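Local coordinates for Cys-Gly metallodipeptidase DUG1 (Saccharomyces cerevisiae, PDB 4G1P), which hydrolyses the Cys-Gly dipeptide as an M20-family metallopeptidase and forms the catalytic component of the glutathione-degrading GSH degradosomal complex, at residues A[95-100]-A[469-474]; A[395-400]-A[473-478]; A[143-148]-A[195-200]; A[424-429]-A[435-440]. All coordinates share one frame; numbering follows the deposited sequence.

In the fold
All four contacts belong to the alpha/beta catalytic domain and lie round the side of its mixed sheet that ends in strand 437-439, where strands 96-102, 195-198 and 437-439 run parallel side by side. Contacts 1 and 3, with centres about 8 Å apart, set helices 458-477 and 135-154 against the same sheet face; contact 4 packs helix 426-433 on the other. Contact 2, centred about 9 Å from contact 1, joins helix 397-410 to helix 458-477. Along the chain, contacts 3 and 4 follow in series inside the loop closed by contact 1, and contact 4 also lies inside that of contact 2. Strand 195-198 leads into the zinc ligand Asp200.

Contact 1 (A[95-100]-A[469-474]); sequences KTVLVY and AAYLQY
Helix-on-sheet packing in the alpha/beta catalytic domain brings Val97, on an inner parallel strand, against Tyr471 and Leu472 of the C-terminal helix 458-477. The small buried patch rests on the fork of the valine. With chi1 at -179°, CG1 stands anti to the backbone N and CG2 anti to the carbonyl carbon, and each methyl serves one partner. CG1 of Val97 meets the hydroxyl end of the tyrosine, 3.8 Å from Tyr471 OH, the two side chains approaching from opposite directions. That OH is not left to apolar company, because it is hydrogen-bonded to Gln398 OE1 of helix 397-410, which helps to hold the phenol oxygen in place. The helix backbone holds its own pattern, with Gln473 N bonded to Ala469 O.

Two residues before Val97, Lys95 extends to the C-terminal end of the same helix. Its NZ is hydrogen-bonded to Tyr475 O and Ser478 O and makes a cation-pi contact with the Tyr475 ring, a placement that would suit the negative end of the helix dipole. Deeper in, Leu472 crosses Val97 at a slant, and the methyls Leu472 CD2 and Val97 CG2 lie 4.1 Å apart.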
loop_
_atom_site.group_PDB
_atom_site.type_symbol
_atom_site.label_atom_id
_atom_site.label_comp_id
_atom_site.label_asym_id
_atom_site.label_seq_id
_atom_site.Cartn_x
_atom_site.Cartn_y
_atom_site.Cartn_z
ATOM N N LYS A 95 6.730 17.834 -47.119
ATOM C CA LYS A 95 5.770 17.857 -46.028
ATOM C C LYS A 95 6.485 17.779 -44.665
ATOM O O LYS A 95 7.600 17.259 -44.545
ATOM C CB LYS A 95 4.767 16.718 -46.183
ATOM C CG LYS A 95 3.925 16.830 -47.426
ATOM C CD LYS A 95 3.161 15.539 -47.681
ATOM C CE LYS A 95 2.372 15.589 -48.991
ATOM N NZ LYS A 95 1.624 14.325 -49.266
ATOM N N THR A 96 5.845 18.308 -43.638
ATOM C CA THR A 96 6.407 18.226 -42.302
ATOM C C THR A 96 5.602 17.292 -41.402
ATOM O O THR A 96 4.421 17.523 -41.168
ATOM C CB THR A 96 6.485 19.603 -41.669
ATOM O OG1 THR A 96 7.397 20.402 -42.424
ATOM C CG2 THR A 96 6.972 19.498 -40.241
ATOM N N VAL A 97 6.228 16.228 -40.918
ATOM C CA VAL A 97 5.550 15.342 -39.979
ATOM C C VAL A 97 6.064 15.534 -38.553
ATOM O O VAL A 97 7.265 15.470 -38.296
ATOM C CB VAL A 97 5.696 13.863 -40.362
ATOM C CG1 VAL A 97 4.945 12.993 -39.374
ATOM C CG2 VAL A 97 5.172 13.632 -41.756
ATOM N N LEU A 98 5.143 15.791 -37.634
ATOM C CA LEU A 98 5.487 15.872 -36.223
ATOM C C LEU A 98 5.274 14.502 -35.601
ATOM O O LEU A 98 4.187 13.907 -35.735
ATOM C CB LEU A 98 4.630 16.922 -35.515
ATOM C CG LEU A 98 4.725 17.001 -33.986
ATOM C CD1 LEU A 98 6.159 17.083 -33.571
ATOM C CD2 LEU A 98 4.005 18.215 -33.466
ATOM N N VAL A 99 6.317 13.989 -34.948
ATOM C CA VAL A 99 6.173 12.759 -34.176
ATOM C C VAL A 99 6.274 13.035 -32.688
ATOM O O VAL A 99 7.146 13.778 -32.234
ATOM C CB VAL A 99 7.176 11.651 -34.593
ATOM C CG1 VAL A 99 6.902 11.208 -36.014
ATOM C CG2 VAL A 99 8.619 12.119 -34.436
ATOM N N TYR A 100 5.359 12.429 -31.941
ATOM C CA TYR A 100 5.305 12.557 -30.490
ATOM C C TYR A 100 5.475 11.200 -29.824
ATOM O O TYR A 100 4.988 10.177 -30.332
ATOM C CB TYR A 100 3.961 13.138 -30.081
ATOM C CG TYR A 100 3.564 12.862 -28.650
ATOM C CD1 TYR A 100 2.910 11.679 -28.296
ATOM C CD2 TYR A 100 3.811 13.796 -27.655
ATOM C CE1 TYR A 100 2.558 11.425 -26.997
ATOM C CE2 TYR A 100 3.443 13.557 -26.357
ATOM C CZ TYR A 100 2.819 12.373 -26.032
ATOM O OH TYR A 100 2.456 12.146 -24.736
ATOM N N ALA A 469 9.464 3.753 -41.704
ATOM C CA ALA A 469 10.193 4.263 -42.859
ATOM C C ALA A 469 9.311 4.331 -44.112
ATOM O O ALA A 469 9.303 5.328 -44.831
ATOM C CB ALA A 469 11.415 3.407 -43.121
ATOM N N ALA A 470 8.563 3.271 -44.380
ATOM C CA ALA A 470 7.759 3.250 -45.590
ATOM C C ALA A 470 6.617 4.246 -45.471
ATOM O O ALA A 470 6.266 4.927 -46.438
ATOM C CB ALA A 470 7.236 1.862 -45.876
ATOM N N TYR A 471 6.055 4.339 -44.272
ATOM C CA TYR A 471 4.991 5.300 -44.022
ATOM C C TYR A 471 5.422 6.740 -44.315
ATOM O O TYR A 471 4.712 7.458 -45.007
ATOM C CB TYR A 471 4.436 5.165 -42.601
ATOM C CG TYR A 471 3.981 6.469 -42.040
ATOM C CD1 TYR A 471 2.768 7.017 -42.408
ATOM C CD2 TYR A 471 4.777 7.174 -41.155
ATOM C CE1 TYR A 471 2.360 8.227 -41.902
ATOM C CE2 TYR A 471 4.380 8.375 -40.649
ATOM C CZ TYR A 471 3.170 8.896 -41.021
ATOM O OH TYR A 471 2.772 10.101 -40.513
ATOM N N LEU A 472 6.575 7.165 -43.810
ATOM C CA LEU A 472 7.063 8.504 -44.141
ATOM C C LEU A 472 7.268 8.656 -45.657
ATOM O O LEU A 472 6.958 9.688 -46.242
ATOM C CB LEU A 472 8.355 8.847 -43.384
ATOM C CG LEU A 472 8.263 8.990 -41.856
ATOM C CD1 LEU A 472 9.637 9.117 -41.227
ATOM C CD2 LEU A 472 7.414 10.184 -41.465
ATOM N N GLN A 473 7.787 7.613 -46.286
ATOM C CA GLN A 473 8.039 7.649 -47.706
ATOM C C GLN A 473 6.735 7.776 -48.487
ATOM O O GLN A 473 6.597 8.654 -49.351
ATOM C CB GLN A 473 8.795 6.396 -48.142
ATOM C CG GLN A 473 9.095 6.362 -49.632
ATOM C CD GLN A 473 9.911 7.559 -50.087
ATOM O OE1 GLN A 473 10.969 7.848 -49.536
ATOM N NE2 GLN A 473 9.418 8.262 -51.091
ATOM N N TYR A 474 5.777 6.906 -48.186
ATOM C CA TYR A 474 4.524 6.910 -48.923
ATOM C C TYR A 474 3.739 8.186 -48.682
ATOM O O TYR A 474 3.160 8.755 -49.614
ATOM C CB TYR A 474 3.666 5.711 -48.572
ATOM C CG TYR A 474 4.185 4.418 -49.125
ATOM C CD1 TYR A 474 4.998 4.395 -50.252
ATOM C CD2 TYR A 474 3.874 3.214 -48.511
ATOM C CE1 TYR A 474 5.485 3.190 -50.757
ATOM C CE2 TYR A 474 4.348 2.016 -49.002
ATOM C CZ TYR A 474 5.149 2.004 -50.122
ATOM O OH TYR A 474 5.618 0.796 -50.588
#

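Contact 2 (A[395-400]-A[473-478]); sequences FNAQFT and QYYSES
In the catalytic domain, the N-capped start of helix 397-410 meets the C-terminal end of helix 458-477, where the Tyr475 ring meets Ala397 and Gln398. Chi1 of Tyr475 is 178°, which swings the ring away from its own backbone N and out to the other helix. Ala397 points its methyl at the ring rim: CB lies near the ring plane, 4.1 Å from Tyr475 CE1. Gln398 comes in at a slant and touches with the aliphatic part of its side chain, its CG 3.8 Å from Tyr475 CE1; the two side chains cross with amide and ring planes 58° apart. The amide end is engaged beyond the ring: OE1 binds the Tyr471 hydroxyl, while NE2 is hydrogen-bonded to Val196 O and Ser436 OG, joining the helix to strand 195-198 and to Ser436, next to Val437. Bonds at both ends of the amide should hold its rotation.

Ser478 touches the same methyl, its OG 3.9 Å from Ala397 CB; that hydroxyl also makes a weak bond to Tyr475 O.

Asn396 occupies the N-cap position of helix 397-410. Its OD1 accepts from Phe399 N at 3.0 Å with a nearly straight N-H...O angle of 166°, the donor standing somewhat out of the carbonyl plane. Within 473-478, Gln473 NE2 donates to Glu477 OE2 at 2.7 Å, reaching the oxygen from above the carboxylate plane.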
loop_
_atom_site.group_PDB
_atom_site.type_symbol
_atom_site.label_atom_id
_atom_site.label_comp_id
_atom_site.label_asym_id
_atom_site.label_seq_id
_atom_site.Cartn_x
_atom_site.Cartn_y
_atom_site.Cartn_z
ATOM N N PHE A 395 -9.524 7.017 -42.951
ATOM C CA PHE A 395 -9.381 6.939 -44.400
ATOM C C PHE A 395 -8.467 7.978 -45.020
ATOM O O PHE A 395 -8.014 7.789 -46.146
ATOM C CB PHE A 395 -10.740 6.846 -45.095
ATOM C CG PHE A 395 -11.403 5.524 -44.885
ATOM C CD1 PHE A 395 -10.951 4.406 -45.556
ATOM C CD2 PHE A 395 -12.429 5.383 -43.973
ATOM C CE1 PHE A 395 -11.523 3.189 -45.344
ATOM C CE2 PHE A 395 -13.007 4.155 -43.755
ATOM C CZ PHE A 395 -12.553 3.059 -44.438
ATOM N N ASN A 396 -8.172 9.041 -44.276
ATOM C CA ASN A 396 -7.238 10.086 -44.709
ATOM C C ASN A 396 -5.796 9.699 -45.056
ATOM O O ASN A 396 -5.282 8.650 -44.648
ATOM C CB ASN A 396 -6.914 11.016 -43.535
ATOM C CG ASN A 396 -6.367 10.260 -42.337
ATOM O OD1 ASN A 396 -5.285 9.670 -42.391
ATOM N ND2 ASN A 396 -7.128 10.257 -41.257
ATOM N N ALA A 397 -5.149 10.593 -45.794
ATOM C CA ALA A 397 -3.855 10.355 -46.420
ATOM C C ALA A 397 -2.936 9.505 -45.541
ATOM O O ALA A 397 -2.320 8.554 -46.019
ATOM C CB ALA A 397 -3.187 11.689 -46.768
ATOM N N GLN A 398 -2.866 9.844 -44.253
ATOM C CA GLN A 398 -1.926 9.191 -43.335
ATOM C C GLN A 398 -2.174 7.704 -43.170
ATOM O O GLN A 398 -1.244 6.909 -43.266
ATOM C CB GLN A 398 -1.907 9.877 -41.967
ATOM C CG GLN A 398 -1.060 11.142 -41.920
ATOM C CD GLN A 398 -0.543 11.425 -40.525
ATOM O OE1 GLN A 398 0.404 10.788 -40.065
ATOM N NE2 GLN A 398 -1.174 12.365 -39.838
ATOM N N PHE A 399 -3.426 7.331 -42.929
ATOM C CA PHE A 399 -3.787 5.923 -42.776
ATOM C C PHE A 399 -3.553 5.139 -44.071
ATOM O O PHE A 399 -3.135 3.990 -44.047
ATOM C CB PHE A 399 -5.239 5.778 -42.293
ATOM C CG PHE A 399 -5.422 6.019 -40.816
ATOM C CD1 PHE A 399 -5.173 5.013 -39.899
ATOM C CD2 PHE A 399 -5.852 7.243 -40.347
ATOM C CE1 PHE A 399 -5.334 5.225 -38.528
ATOM C CE2 PHE A 399 -6.033 7.465 -38.984
ATOM C CZ PHE A 399 -5.765 6.449 -38.072
ATOM N N THR A 400 -3.815 5.772 -45.205
ATOM C CA THR A 400 -3.553 5.134 -46.481
ATOM C C THR A 400 -2.071 4.865 -46.632
ATOM O O THR A 400 -1.655 3.745 -46.918
ATOM C CB THR A 400 -4.021 6.013 -47.629
ATOM O OG1 THR A 400 -5.399 6.353 -47.424
ATOM C CG2 THR A 400 -3.860 5.285 -48.935
ATOM N N GLN A 473 7.787 7.613 -46.286
ATOM C CA GLN A 473 8.039 7.649 -47.706
ATOM C C GLN A 473 6.735 7.776 -48.487
ATOM O O GLN A 473 6.597 8.654 -49.351
ATOM C CB GLN A 473 8.795 6.396 -48.142
ATOM C CG GLN A 473 9.095 6.362 -49.632
ATOM C CD GLN A 473 9.911 7.559 -50.087
ATOM O OE1 GLN A 473 10.969 7.848 -49.536
ATOM N NE2 GLN A 473 9.418 8.262 -51.091
ATOM N N TYR A 474 5.777 6.906 -48.186
ATOM C CA TYR A 474 4.524 6.910 -48.923
ATOM C C TYR A 474 3.739 8.186 -48.682
ATOM O O TYR A 474 3.160 8.755 -49.614
ATOM C CB TYR A 474 3.666 5.711 -48.572
ATOM C CG TYR A 474 4.185 4.418 -49.125
ATOM C CD1 TYR A 474 4.998 4.395 -50.252
ATOM C CD2 TYR A 474 3.874 3.214 -48.511
ATOM C CE1 TYR A 474 5.485 3.190 -50.757
ATOM C CE2 TYR A 474 4.348 2.016 -49.002
ATOM C CZ TYR A 474 5.149 2.004 -50.122
ATOM O OH TYR A 474 5.618 0.796 -50.588
ATOM N N TYR A 475 3.709 8.628 -47.431
ATOM C CA TYR A 475 3.024 9.862 -47.114
ATOM C C TYR A 475 3.588 11.002 -47.963
ATOM O O TYR A 475 2.827 11.788 -48.539
ATOM C CB TYR A 475 3.082 10.184 -45.616
ATOM C CG TYR A 475 2.405 11.490 -45.294
ATOM C CD1 TYR A 475 1.025 11.600 -45.329
ATOM C CD2 TYR A 475 3.146 12.628 -45.010
ATOM C CE1 TYR A 475 0.400 12.794 -45.064
ATOM C CE2 TYR A 475 2.526 13.832 -44.741
ATOM C CZ TYR A 475 1.154 13.903 -44.771
ATOM O OH TYR A 475 0.532 15.092 -44.502
ATOM N N SER A 476 4.912 11.064 -48.083
ATOM C CA SER A 476 5.553 12.100 -48.898
ATOM C C SER A 476 5.113 12.044 -50.364
ATOM O O SER A 476 5.186 13.046 -51.075
ATOM C CB SER A 476 7.077 11.991 -48.831
ATOM O OG SER A 476 7.543 10.893 -49.594
ATOM N N GLU A 477 4.667 10.874 -50.815
ATOM C CA GLU A 477 4.241 10.713 -52.205
ATOM C C GLU A 477 2.751 10.974 -52.426
ATOM O O GLU A 477 2.355 11.344 -53.519
ATOM C CB GLU A 477 4.624 9.334 -52.743
ATOM C CG GLU A 477 6.116 9.094 -52.826
ATOM C CD GLU A 477 6.457 7.617 -52.946
ATOM O OE1 GLU A 477 5.529 6.794 -53.086
ATOM O OE2 GLU A 477 7.656 7.270 -52.895
ATOM N N SER A 478 1.933 10.793 -51.394
ATOM C CA SER A 478 0.484 10.976 -51.514
ATOM C C SER A 478 0.128 12.390 -51.916
ATOM O O SER A 478 0.625 13.336 -51.306
ATOM C CB SER A 478 -0.204 10.720 -50.185
ATOM O OG SER A 478 -0.352 11.933 -49.474
#

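Contact 3 (A[143-148]-A[195-200]); sequences LSWINV and AVCISD
Trp145 of helix 135-154 reaches across to Cys197 and Ser199 at the end of strand 195-198, a helix-to-sheet contact in the alpha/beta core of the catalytic domain. The strand lies between 96-102 and 437-439, and just beyond it Asp200 binds zinc together with Asp137, which lies in the first turns of the same helix.

The sulfur-aromatic contact comes first. Cys197 SG lies at the edge of the six-membered ring, 75° off the ring normal and 5.0 Å from its centroid; its nearest ring atom is Trp145 CH2, at 3.8 Å. Chi1 of -170° turns SG toward the indole, whose own pose presents its rim to the sulfur.

A looser van der Waals contact is that of Ser199 CB, 4.3 Å from Trp145 NE1 and set obliquely to the ring. Val99 of the adjacent strand also touches the buried indole.

Polar linkage runs through a single water. It lies in the indole plane and accepts from Trp145 NE1 at 3.2 Å. It also accepts from Ser199 N at 2.8 Å and donates to Ser199 O, thereby satisfying the buried indole N-H and clasping both backbone polar groups of one residue where the strand gives way to the residues leading to Asp200. The Ser199 side chain, about 9 Å from a bound zinc ion, takes a separate partner: its OG is hydrogen-bonded to Leu440 O.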
loop_
_atom_site.group_PDB
_atom_site.type_symbol
_atom_site.label_atom_id
_atom_site.label_comp_id
_atom_site.label_asym_id
_atom_site.label_seq_id
_atom_site.Cartn_x
_atom_site.Cartn_y
_atom_site.Cartn_z
ATOM N N LEU A 143 12.570 5.941 -29.697
ATOM C CA LEU A 143 13.902 5.882 -30.289
ATOM C C LEU A 143 13.858 5.370 -31.735
ATOM O O LEU A 143 14.731 5.688 -32.546
ATOM C CB LEU A 143 14.839 5.021 -29.441
ATOM C CG LEU A 143 15.202 5.565 -28.060
ATOM C CD1 LEU A 143 15.993 4.534 -27.256
ATOM C CD2 LEU A 143 15.978 6.873 -28.193
ATOM N N SER A 144 12.834 4.590 -32.056
ATOM C CA SER A 144 12.690 4.065 -33.405
ATOM C C SER A 144 12.719 5.178 -34.451
ATOM O O SER A 144 13.353 5.029 -35.499
ATOM C CB SER A 144 11.406 3.254 -33.534
ATOM O OG SER A 144 11.495 2.044 -32.818
ATOM N N TRP A 145 12.053 6.291 -34.159
ATOM C CA TRP A 145 12.096 7.438 -35.066
ATOM C C TRP A 145 13.524 7.868 -35.373
ATOM O O TRP A 145 13.845 8.173 -36.523
ATOM C CB TRP A 145 11.311 8.616 -34.510
ATOM C CG TRP A 145 9.842 8.330 -34.402
ATOM C CD1 TRP A 145 9.112 8.211 -33.258
ATOM C CD2 TRP A 145 8.933 8.087 -35.484
ATOM N NE1 TRP A 145 7.807 7.927 -33.562
ATOM C CE2 TRP A 145 7.669 7.852 -34.921
ATOM C CE3 TRP A 145 9.069 8.058 -36.875
ATOM C CZ2 TRP A 145 6.542 7.584 -35.700
ATOM C CZ3 TRP A 145 7.949 7.800 -37.648
ATOM C CH2 TRP A 145 6.703 7.563 -37.058
ATOM N N ILE A 146 14.394 7.861 -34.364
ATOM C CA ILE A 146 15.787 8.234 -34.594
ATOM C C ILE A 146 16.547 7.172 -35.391
ATOM O O ILE A 146 17.308 7.507 -36.296
ATOM C CB ILE A 146 16.522 8.510 -33.290
ATOM C CG1 ILE A 146 15.687 9.444 -32.418
ATOM C CG2 ILE A 146 17.917 9.074 -33.575
ATOM C CD1 ILE A 146 16.213 9.590 -31.023
ATOM N N ASN A 147 16.339 5.902 -35.046
ATOM C CA ASN A 147 16.911 4.792 -35.802
ATOM C C ASN A 147 16.616 4.951 -37.292
ATOM O O ASN A 147 17.516 4.876 -38.149
ATOM C CB ASN A 147 16.340 3.469 -35.294
ATOM C CG ASN A 147 16.581 3.262 -33.798
ATOM O OD1 ASN A 147 17.528 3.816 -33.230
ATOM N ND2 ASN A 147 15.720 2.466 -33.151
ATOM N N VAL A 148 15.343 5.207 -37.580
ATOM C CA VAL A 148 14.888 5.421 -38.935
ATOM C C VAL A 148 15.619 6.570 -39.635
ATOM O O VAL A 148 16.063 6.416 -40.774
ATOM C CB VAL A 148 13.380 5.635 -38.977
ATOM C CG1 VAL A 148 12.947 6.101 -40.379
ATOM C CG2 VAL A 148 12.683 4.348 -38.579
ATOM N N ALA A 195 1.053 17.101 -40.431
ATOM C CA ALA A 195 0.534 15.825 -39.983
ATOM C C ALA A 195 1.245 15.446 -38.714
ATOM O O ALA A 195 2.378 15.867 -38.482
ATOM C CB ALA A 195 0.749 14.752 -41.047
ATOM N N VAL A 196 0.568 14.651 -37.895
ATOM C CA VAL A 196 1.140 14.163 -36.661
ATOM C C VAL A 196 1.023 12.645 -36.598
ATOM O O VAL A 196 -0.049 12.081 -36.853
ATOM C CB VAL A 196 0.464 14.801 -35.451
ATOM C CG1 VAL A 196 0.892 14.099 -34.157
ATOM C CG2 VAL A 196 0.786 16.286 -35.404
ATOM N N CYS A 197 2.142 11.993 -36.281
ATOM C CA CYS A 197 2.161 10.557 -36.052
ATOM C C CYS A 197 2.582 10.221 -34.618
ATOM O O CYS A 197 3.499 10.837 -34.060
ATOM C CB CYS A 197 3.105 9.868 -37.024
ATOM S SG CYS A 197 2.894 8.104 -36.934
ATOM N N ILE A 198 1.911 9.244 -34.021
ATOM C CA ILE A 198 2.233 8.821 -32.669
ATOM C C ILE A 198 2.374 7.317 -32.637
ATOM O O ILE A 198 1.493 6.598 -33.120
ATOM C CB ILE A 198 1.133 9.212 -31.675
ATOM C CG1 ILE A 198 1.093 10.718 -31.479
ATOM C CG2 ILE A 198 1.365 8.548 -30.331
ATOM C CD1 ILE A 198 -0.096 11.179 -30.637
ATOM N N SER A 199 3.482 6.841 -32.076
ATOM C CA SER A 199 3.654 5.427 -31.840
ATOM C C SER A 199 3.682 5.204 -30.342
ATOM O O SER A 199 4.721 5.319 -29.708
ATOM C CB SER A 199 4.955 4.952 -32.467
ATOM O OG SER A 199 5.043 3.548 -32.419
ATOM N N ASP A 200 2.532 4.892 -29.769
ATOM C CA ASP A 200 2.415 4.816 -28.326
ATOM C C ASP A 200 1.271 3.905 -27.909
ATOM O O ASP A 200 0.591 4.156 -26.917
ATOM C CB ASP A 200 2.183 6.213 -27.757
ATOM C CG ASP A 200 2.731 6.376 -26.347
ATOM O OD1 ASP A 200 3.247 5.398 -25.769
ATOM O OD2 ASP A 200 2.636 7.491 -25.806
HETATM O O HOH W 1 5.969 7.590 -30.971
#

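Contact 4 (A[424-429]-A[435-440]); sequences PITLTF and TSVLLL
Thr426 and Val437 are brought together by matching torsions: chi1 of 177° sets the threonine OG1, and chi1 of 171° the valine CG1, each opposite its own backbone N. The two atoms then lie 3.8 Å apart, Thr426 OG1 to Val437 CG1, with the side chains meeting at a slant. They join helix 426-433 to the strand that follows it, 437-439, a short alpha-beta unit at the end of the parallel part of the catalytic-domain sheet.

The second valine methyl faces Thr426 O and the base of Phe429. Val437 CG2 sits 4.0 Å from Thr426 O and 4.2 Å from Phe429 CB, so the valine bridges Thr426 and Phe429, about one turn apart on a stretch where Phe429 N is bonded to Ile425 O at 2.8 Å. Phe429 touches Val437 at its base alone, for a chi1 of -83° carries the ring off to Leu98 and Tyr100 on the sheet and to Ile182 of helix 178-185. The Phe429 ring thus bridges sheet residues and helix 178-185.

Next to the strand, Val196 touches Val437 from strand 195-198, and Thr426 also packs on Leu215 and Trp390 of the other sheet. The active site is near but separate: the Thr426 side chain is about 10 Å from the bound glycine. At the start of 435-440 the contact is looser, with Phe429 O 4.3 Å from Thr435 OG1.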
loop_
_atom_site.group_PDB
_atom_site.type_symbol
_atom_site.label_atom_id
_atom_site.label_comp_id
_atom_site.label_asym_id
_atom_site.label_seq_id
_atom_site.Cartn_x
_atom_site.Cartn_y
_atom_site.Cartn_z
ATOM N N PRO A 424 -3.530 11.058 -23.896
ATOM C CA PRO A 424 -4.131 12.361 -23.611
ATOM C C PRO A 424 -3.957 13.486 -24.647
ATOM O O PRO A 424 -4.986 14.084 -24.955
ATOM C CB PRO A 424 -3.485 12.730 -22.279
ATOM C CG PRO A 424 -3.381 11.399 -21.590
ATOM C CD PRO A 424 -3.073 10.392 -22.663
ATOM N N ILE A 425 -2.759 13.790 -25.156
ATOM C CA ILE A 425 -2.624 14.984 -26.017
ATOM C C ILE A 425 -3.024 14.800 -27.467
ATOM O O ILE A 425 -2.961 15.760 -28.240
ATOM C CB ILE A 425 -1.196 15.608 -26.054
ATOM C CG1 ILE A 425 -0.128 14.534 -25.902
ATOM C CG2 ILE A 425 -1.055 16.756 -25.054
ATOM C CD1 ILE A 425 -0.022 13.645 -27.095
ATOM N N THR A 426 -3.382 13.574 -27.838
ATOM C CA THR A 426 -3.736 13.262 -29.206
ATOM C C THR A 426 -4.778 14.262 -29.738
ATOM O O THR A 426 -4.603 14.832 -30.809
ATOM C CB THR A 426 -4.210 11.805 -29.353
ATOM O OG1 THR A 426 -4.610 11.560 -30.711
ATOM C CG2 THR A 426 -5.395 11.551 -28.446
ATOM N N LEU A 427 -5.817 14.534 -28.957
ATOM C CA LEU A 427 -6.837 15.489 -29.362
ATOM C C LEU A 427 -6.294 16.907 -29.436
ATOM O O LEU A 427 -6.666 17.671 -30.333
ATOM C CB LEU A 427 -8.014 15.450 -28.401
ATOM C CG LEU A 427 -9.291 16.148 -28.857
ATOM C CD1 LEU A 427 -9.659 15.778 -30.298
ATOM C CD2 LEU A 427 -10.405 15.764 -27.913
ATOM N N THR A 428 -5.418 17.257 -28.498
ATOM C CA THR A 428 -4.797 18.573 -28.512
ATOM C C THR A 428 -3.956 18.768 -29.771
ATOM O O THR A 428 -3.937 19.851 -30.338
ATOM C CB THR A 428 -3.955 18.840 -27.250
ATOM O OG1 THR A 428 -4.810 18.868 -26.106
ATOM C CG2 THR A 428 -3.257 20.179 -27.344
ATOM N N PHE A 429 -3.280 17.725 -30.239
ATOM C CA PHE A 429 -2.537 17.868 -31.491
ATOM C C PHE A 429 -3.483 18.143 -32.653
ATOM O O PHE A 429 -3.277 19.079 -33.448
ATOM C CB PHE A 429 -1.666 16.647 -31.778
ATOM C CG PHE A 429 -0.340 16.673 -31.063
ATOM C CD1 PHE A 429 0.563 17.697 -31.291
ATOM C CD2 PHE A 429 0.016 15.663 -30.176
ATOM C CE1 PHE A 429 1.786 17.716 -30.630
ATOM C CE2 PHE A 429 1.240 15.682 -29.530
ATOM C CZ PHE A 429 2.118 16.708 -29.753
ATOM N N THR A 435 -4.546 19.328 -38.009
ATOM C CA THR A 435 -4.070 18.324 -38.947
ATOM C C THR A 435 -4.676 16.997 -38.535
ATOM O O THR A 435 -5.338 16.910 -37.503
ATOM C CB THR A 435 -2.550 18.167 -38.890
ATOM O OG1 THR A 435 -2.136 18.101 -37.518
ATOM C CG2 THR A 435 -1.868 19.338 -39.565
ATOM N N SER A 436 -4.443 15.963 -39.334
ATOM C CA SER A 436 -4.850 14.627 -38.959
ATOM C C SER A 436 -3.805 14.005 -38.041
ATOM O O SER A 436 -2.640 14.398 -38.051
ATOM C CB SER A 436 -5.009 13.761 -40.193
ATOM O OG SER A 436 -3.783 13.688 -40.892
ATOM N N VAL A 437 -4.227 13.033 -37.247
ATOM C CA VAL A 437 -3.305 12.290 -36.414
ATOM C C VAL A 437 -3.428 10.825 -36.751
ATOM O O VAL A 437 -4.535 10.318 -36.919
ATOM C CB VAL A 437 -3.600 12.481 -34.917
ATOM C CG1 VAL A 437 -2.763 11.526 -34.084
ATOM C CG2 VAL A 437 -3.341 13.938 -34.496
ATOM N N LEU A 438 -2.283 10.158 -36.876
ATOM C CA LEU A 438 -2.231 8.715 -37.062
ATOM C C LEU A 438 -1.567 8.020 -35.863
ATOM O O LEU A 438 -0.522 8.467 -35.385
ATOM C CB LEU A 438 -1.442 8.407 -38.323
ATOM C CG LEU A 438 -0.916 6.981 -38.420
ATOM C CD1 LEU A 438 -2.045 6.031 -38.754
ATOM C CD2 LEU A 438 0.187 6.903 -39.461
ATOM N N LEU A 439 -2.161 6.931 -35.380
ATOM C CA LEU A 439 -1.504 6.107 -34.368
ATOM C C LEU A 439 -0.923 4.834 -34.967
ATOM O O LEU A 439 -1.651 4.009 -35.503
ATOM C CB LEU A 439 -2.471 5.740 -33.254
ATOM C CG LEU A 439 -3.153 6.901 -32.561
ATOM C CD1 LEU A 439 -3.913 6.357 -31.394
ATOM C CD2 LEU A 439 -2.139 7.924 -32.122
ATOM N N LEU A 440 0.392 4.677 -34.844
ATOM C CA LEU A 440 1.129 3.578 -35.474
ATOM C C LEU A 440 1.770 2.694 -34.418
ATOM O O LEU A 440 2.947 2.859 -34.094
ATOM C CB LEU A 440 2.249 4.143 -36.352
ATOM C CG LEU A 440 2.637 3.472 -37.669
ATOM C CD1 LEU A 440 4.017 3.918 -38.082
ATOM C CD2 LEU A 440 2.540 1.961 -37.620
#